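Local coordinates for ssDNA binding protein (Aeropyrum pernix, PDB 4PSN), which binds single-stranded DNA, which it probably entraps in a system of tunnels running between its subunits, at residues L151-R163 with L174-I186. Sequence-based numbering, arbitrary orientation.
Sequences LIVTPLNGEALVR and LKRTRVQVEADRI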
loop_
_atom_site.group_PDB
_atom_site.type_symbol
_atom_site.label_atom_id
_atom_site.label_comp_id
_atom_site.label_asym_id
_atom_site.label_seq_id
_atom_site.Cartn_x
_atom_site.Cartn_y
_atom_site.Cartn_z
ATOM N N LEU C 151 -29.908 5.029 -16.406
ATOM C CA LEU C 151 -30.300 3.924 -17.239
ATOM C C LEU C 151 -30.628 4.544 -18.570
ATOM O O LEU C 151 -31.159 5.639 -18.610
ATOM C CB LEU C 151 -31.565 3.333 -16.637
ATOM C CG LEU C 151 -32.138 2.102 -17.288
ATOM C CD1 LEU C 151 -31.795 0.925 -16.416
ATOM C CD2 LEU C 151 -33.629 2.264 -17.401
ATOM N N ILE C 152 -30.328 3.854 -19.660
ATOM C CA ILE C 152 -30.728 4.358 -20.960
ATOM C C ILE C 152 -31.495 3.288 -21.713
ATOM O O ILE C 152 -31.098 2.128 -21.757
ATOM C CB ILE C 152 -29.515 4.864 -21.782
ATOM C CG1 ILE C 152 -29.967 5.362 -23.161
ATOM C CG2 ILE C 152 -28.439 3.768 -21.917
ATOM C CD1 ILE C 152 -28.880 6.204 -23.851
ATOM N N VAL C 153 -32.610 3.686 -22.299
ATOM C CA VAL C 153 -33.488 2.752 -22.977
ATOM C C VAL C 153 -33.635 3.121 -24.446
ATOM O O VAL C 153 -34.016 4.248 -24.787
ATOM C CB VAL C 153 -34.889 2.773 -22.326
ATOM C CG1 VAL C 153 -35.852 1.835 -23.090
ATOM C CG2 VAL C 153 -34.772 2.349 -20.869
ATOM N N THR C 154 -33.342 2.171 -25.324
ATOM C CA THR C 154 -33.483 2.417 -26.755
ATOM C C THR C 154 -34.675 1.636 -27.297
ATOM O O THR C 154 -34.637 0.417 -27.363
ATOM C CB THR C 154 -32.216 1.982 -27.543
ATOM O OG1 THR C 154 -31.047 2.568 -26.959
ATOM C CG2 THR C 154 -32.322 2.409 -29.015
ATOM N N PRO C 155 -35.740 2.336 -27.675
ATOM C CA PRO C 155 -36.920 1.634 -28.184
ATOM C C PRO C 155 -36.610 0.996 -29.530
ATOM O O PRO C 155 -35.995 1.612 -30.402
ATOM C CB PRO C 155 -37.962 2.756 -28.334
ATOM C CG PRO C 155 -37.459 3.869 -27.437
ATOM C CD PRO C 155 -35.971 3.781 -27.512
ATOM N N LEU C 156 -36.980 -0.262 -29.681
ATOM C CA LEU C 156 -36.845 -0.907 -30.973
ATOM C C LEU C 156 -38.251 -0.981 -31.555
ATOM O O LEU C 156 -38.938 0.029 -31.649
ATOM C CB LEU C 156 -36.227 -2.291 -30.812
ATOM C CG LEU C 156 -34.866 -2.275 -30.101
ATOM C CD1 LEU C 156 -34.416 -3.676 -29.691
ATOM C CD2 LEU C 156 -33.811 -1.580 -30.959
ATOM N N ASN C 157 -38.696 -2.169 -31.920
ATOM C CA ASN C 157 -40.046 -2.324 -32.465
ATOM C C ASN C 157 -40.752 -3.384 -31.632
ATOM O O ASN C 157 -40.585 -4.570 -31.876
ATOM C CB ASN C 157 -39.968 -2.702 -33.962
ATOM C CG ASN C 157 -41.351 -2.878 -34.615
ATOM O OD1 ASN C 157 -42.385 -2.556 -34.028
ATOM N ND2 ASN C 157 -41.361 -3.415 -35.837
ATOM N N GLY C 158 -41.498 -2.949 -30.617
ATOM C CA GLY C 158 -42.132 -3.856 -29.665
ATOM C C GLY C 158 -41.143 -4.345 -28.622
ATOM O O GLY C 158 -41.454 -5.172 -27.756
ATOM N N GLU C 159 -39.923 -3.835 -28.720
ATOM C CA GLU C 159 -38.855 -4.256 -27.832
ATOM C C GLU C 159 -38.008 -3.051 -27.468
ATOM O O GLU C 159 -38.187 -1.969 -28.029
ATOM C CB GLU C 159 -37.956 -5.276 -28.536
ATOM C CG GLU C 159 -38.631 -6.566 -28.930
ATOM C CD GLU C 159 -37.647 -7.560 -29.518
ATOM O OE1 GLU C 159 -37.260 -7.391 -30.698
ATOM O OE2 GLU C 159 -37.246 -8.504 -28.793
ATOM N N ALA C 160 -37.057 -3.249 -26.559
ATOM C CA ALA C 160 -36.122 -2.185 -26.226
ATOM C C ALA C 160 -34.793 -2.770 -25.757
ATOM O O ALA C 160 -34.748 -3.863 -25.206
ATOM C CB ALA C 160 -36.715 -1.267 -25.136
ATOM N N LEU C 161 -33.718 -2.023 -25.973
ATOM C CA LEU C 161 -32.441 -2.315 -25.348
ATOM C C LEU C 161 -32.322 -1.454 -24.097
ATOM O O LEU C 161 -32.641 -0.260 -24.127
ATOM C CB LEU C 161 -31.315 -1.967 -26.306
ATOM C CG LEU C 161 -31.391 -2.687 -27.648
ATOM C CD1 LEU C 161 -30.304 -2.192 -28.581
ATOM C CD2 LEU C 161 -31.271 -4.180 -27.447
ATOM N N VAL C 162 -31.858 -2.058 -23.007
ATOM C CA VAL C 162 -31.698 -1.353 -21.755
ATOM C C VAL C 162 -30.279 -1.576 -21.257
ATOM O O VAL C 162 -29.775 -2.693 -21.303
ATOM C CB VAL C 162 -32.664 -1.899 -20.694
ATOM C CG1 VAL C 162 -32.517 -1.108 -19.413
ATOM C CG2 VAL C 162 -34.100 -1.811 -21.205
ATOM N N ARG C 163 -29.631 -0.509 -20.807
ATOM C CA ARG C 163 -28.356 -0.647 -20.099
ATOM C C ARG C 163 -28.214 0.477 -19.092
ATOM O O ARG C 163 -28.947 1.451 -19.152
ATOM C CB ARG C 163 -27.142 -0.704 -21.050
ATOM C CG ARG C 163 -27.072 0.333 -22.151
ATOM C CD ARG C 163 -28.101 0.015 -23.233
ATOM N NE ARG C 163 -27.813 0.637 -24.521
ATOM C CZ ARG C 163 -28.715 1.298 -25.242
ATOM N NH1 ARG C 163 -28.371 1.823 -26.412
ATOM N NH2 ARG C 163 -29.961 1.437 -24.795
ATOM N N LEU C 174 -25.423 -2.768 -15.634
ATOM C CA LEU C 174 -26.396 -3.530 -16.400
ATOM C C LEU C 174 -25.960 -3.485 -17.862
ATOM O O LEU C 174 -25.986 -2.424 -18.484
ATOM C CB LEU C 174 -27.794 -2.930 -16.230
ATOM C CG LEU C 174 -28.932 -3.582 -17.014
ATOM C CD1 LEU C 174 -29.256 -4.951 -16.440
ATOM C CD2 LEU C 174 -30.168 -2.679 -17.008
ATOM N N LYS C 175 -25.523 -4.630 -18.384
ATOM C CA LYS C 175 -25.102 -4.777 -19.781
ATOM C C LYS C 175 -26.300 -4.721 -20.727
ATOM O O LYS C 175 -27.430 -4.975 -20.310
ATOM C CB LYS C 175 -24.413 -6.128 -19.986
ATOM C CG LYS C 175 -23.398 -6.487 -18.920
ATOM C CD LYS C 175 -22.126 -5.689 -19.098
ATOM C CE LYS C 175 -21.010 -6.257 -18.250
ATOM N NZ LYS C 175 -19.692 -5.983 -18.870
ATOM N N ARG C 176 -26.044 -4.405 -21.997
ATOM C CA ARG C 176 -27.102 -4.387 -23.005
ATOM C C ARG C 176 -28.060 -5.572 -22.834
ATOM O O ARG C 176 -27.660 -6.735 -22.839
ATOM C CB ARG C 176 -26.536 -4.360 -24.427
ATOM C CG ARG C 176 -27.645 -4.244 -25.475
ATOM C CD ARG C 176 -27.191 -4.584 -26.896
ATOM N NE ARG C 176 -26.528 -3.459 -27.545
ATOM C CZ ARG C 176 -26.399 -3.327 -28.860
ATOM N NH1 ARG C 176 -25.780 -2.267 -29.356
ATOM N NH2 ARG C 176 -26.895 -4.254 -29.676
ATOM N N THR C 177 -29.335 -5.266 -22.663
ATOM C CA THR C 177 -30.326 -6.294 -22.414
ATOM C C THR C 177 -31.529 -5.986 -23.280
ATOM O O THR C 177 -32.029 -4.860 -23.275
ATOM C CB THR C 177 -30.753 -6.284 -20.928
ATOM O OG1 THR C 177 -29.604 -6.495 -20.104
ATOM C CG2 THR C 177 -31.772 -7.372 -20.649
ATOM N N ARG C 178 -32.003 -6.975 -24.027
ATOM C CA ARG C 178 -33.148 -6.748 -24.899
ATOM C C ARG C 178 -34.402 -7.269 -24.236
ATOM O O ARG C 178 -34.427 -8.395 -23.758
ATOM C CB ARG C 178 -32.946 -7.381 -26.275
ATOM C CG ARG C 178 -34.139 -7.185 -27.206
ATOM C CD ARG C 178 -33.764 -7.391 -28.682
ATOM N NE ARG C 178 -33.014 -8.627 -28.884
ATOM C CZ ARG C 178 -33.557 -9.798 -29.205
ATOM N NH1 ARG C 178 -34.873 -9.906 -29.374
ATOM N NH2 ARG C 178 -32.781 -10.864 -29.362
ATOM N N VAL C 179 -35.443 -6.440 -24.201
ATOM C CA VAL C 179 -36.661 -6.787 -23.468
ATOM C C VAL C 179 -37.865 -6.486 -24.338
ATOM O O VAL C 179 -37.803 -5.630 -25.227
ATOM C CB VAL C 179 -36.786 -5.986 -22.145
ATOM C CG1 VAL C 179 -35.618 -6.290 -21.220
ATOM C CG2 VAL C 179 -36.863 -4.483 -22.425
ATOM N N GLN C 180 -38.962 -7.186 -24.084
ATOM C CA GLN C 180 -40.188 -6.962 -24.847
ATOM C C GLN C 180 -41.038 -5.912 -24.149
ATOM O O GLN C 180 -41.340 -6.043 -22.968
ATOM C CB GLN C 180 -40.988 -8.259 -24.974
ATOM C CG GLN C 180 -42.102 -8.177 -26.027
ATOM C CD GLN C 180 -42.874 -9.476 -26.180
ATOM O OE1 GLN C 180 -42.734 -10.395 -25.375
ATOM N NE2 GLN C 180 -43.695 -9.556 -27.219
ATOM N N VAL C 181 -41.422 -4.874 -24.880
ATOM C CA VAL C 181 -42.206 -3.788 -24.316
ATOM C C VAL C 181 -42.689 -2.833 -25.417
ATOM O O VAL C 181 -41.914 -2.467 -26.312
ATOM C CB VAL C 181 -41.359 -2.999 -23.295
ATOM C CG1 VAL C 181 -40.146 -2.418 -23.978
ATOM C CG2 VAL C 181 -42.195 -1.888 -22.636
ATOM N N GLU C 182 -43.957 -2.423 -25.356
ATOM C CA GLU C 182 -44.467 -1.399 -26.281
ATOM C C GLU C 182 -43.935 -0.008 -25.915
ATOM O O GLU C 182 -43.752 0.289 -24.736
ATOM C CB GLU C 182 -46.000 -1.397 -26.318
ATOM C CG GLU C 182 -46.610 -2.685 -26.873
ATOM C CD GLU C 182 -46.133 -3.008 -28.285
ATOM O OE1 GLU C 182 -45.685 -2.084 -29.005
ATOM O OE2 GLU C 182 -46.205 -4.193 -28.676
ATOM N N ALA C 183 -43.703 0.838 -26.919
ATOM C CA ALA C 183 -43.015 2.121 -26.721
ATOM C C ALA C 183 -43.710 3.075 -25.745
ATOM O O ALA C 183 -43.040 3.777 -24.982
ATOM C CB ALA C 183 -42.771 2.811 -28.047
ATOM N N ASP C 184 -45.042 3.100 -25.759
ATOM C CA ASP C 184 -45.780 3.966 -24.839
ATOM C C ASP C 184 -45.850 3.386 -23.434
ATOM O O ASP C 184 -46.457 3.981 -22.552
ATOM C CB ASP C 184 -47.189 4.272 -25.360
ATOM C CG ASP C 184 -47.894 3.040 -25.893
ATOM O OD1 ASP C 184 -47.726 2.741 -27.098
ATOM O OD2 ASP C 184 -48.611 2.370 -25.115
ATOM N N ARG C 185 -45.214 2.236 -23.229
ATOM C CA ARG C 185 -45.232 1.565 -21.933
ATOM C C ARG C 185 -43.847 1.534 -21.272
ATOM O O ARG C 185 -43.651 0.865 -20.260
ATOM C CB ARG C 185 -45.764 0.135 -22.084
ATOM C CG ARG C 185 -47.222 0.053 -22.543
ATOM C CD ARG C 185 -48.153 0.794 -21.590
ATOM N NE ARG C 185 -48.210 0.156 -20.279
ATOM C CZ ARG C 185 -48.939 0.603 -19.261
ATOM N NH1 ARG C 185 -48.923 -0.040 -18.099
ATOM N NH2 ARG C 185 -49.683 1.696 -19.403
ATOM N N ILE C 186 -42.887 2.246 -21.849
ATOM C CA ILE C 186 -41.515 2.189 -21.344
ATOM C C ILE C 186 -41.405 2.744 -19.914
ATOM O O ILE C 186 -40.742 2.149 -19.066
ATOM C CB ILE C 186 -40.499 2.843 -22.334
ATOM C CG1 ILE C 186 -40.381 1.959 -23.587
ATOM C CG2 ILE C 186 -39.117 3.009 -21.676
ATOM C CD1 ILE C 186 -39.443 2.474 -24.663
HETATM O O HOH W 1 -44.106 -5.868 -27.735
HETATM O O HOH W 2 -40.622 -0.405 -27.534
#
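V162 sits between two side chains of strand 174-180: its CG1 packs on CD2 of L174 at 3.7 Å, and its CG2 meets CG2 of V179. CD2 of L174 also touches CD1 of L151 on strand 146-155, beyond strand 159-166. A160, on the same face, is small enough for V181 to lie close, CG1 of V181 coming within 3.8 Å of its CB. I186, the first residue of helix 186-198, reaches CG2 to CG1 of V153 tip to tip and sets CD1 against CG of P155. Aliphatic V179 and V181 suit the cover of helix 186-198, whose F189 packs on both. The frame is an antiparallel beta hairpin, strands 159-166 and 172-180, within the six-stranded sheet of the C-terminal domain; A160 with V179 and V162 with T177 are its hydrogen-bonded pairs here. V181 N donates to G158 O (2.9 Å) from above the carbonyl plane; glycine suits the positive phi of G158, 79°. On the other face L161 spreads its two methyls, CD1 over one face of the R176 guanidinium, toward its rim, and CD2 on CB of R178 (3.8 Å). R176 itself forms a salt bridge with D136 of the second subunit. R178, CG anti to its backbone N (chi1 179°), bends at chi3 to bring NH1 to the syn side of E159 OE2 (2.8 Å) in a hydrogen-bonded salt bridge, carboxylate and guanidinium planes 84° apart; the glutamate's charge answers the arginine's. An alanine in place of E159 would probably leave R178 NH1 without its partner and the arginine relying on its NH2 salt bridge to D133 of the second subunit.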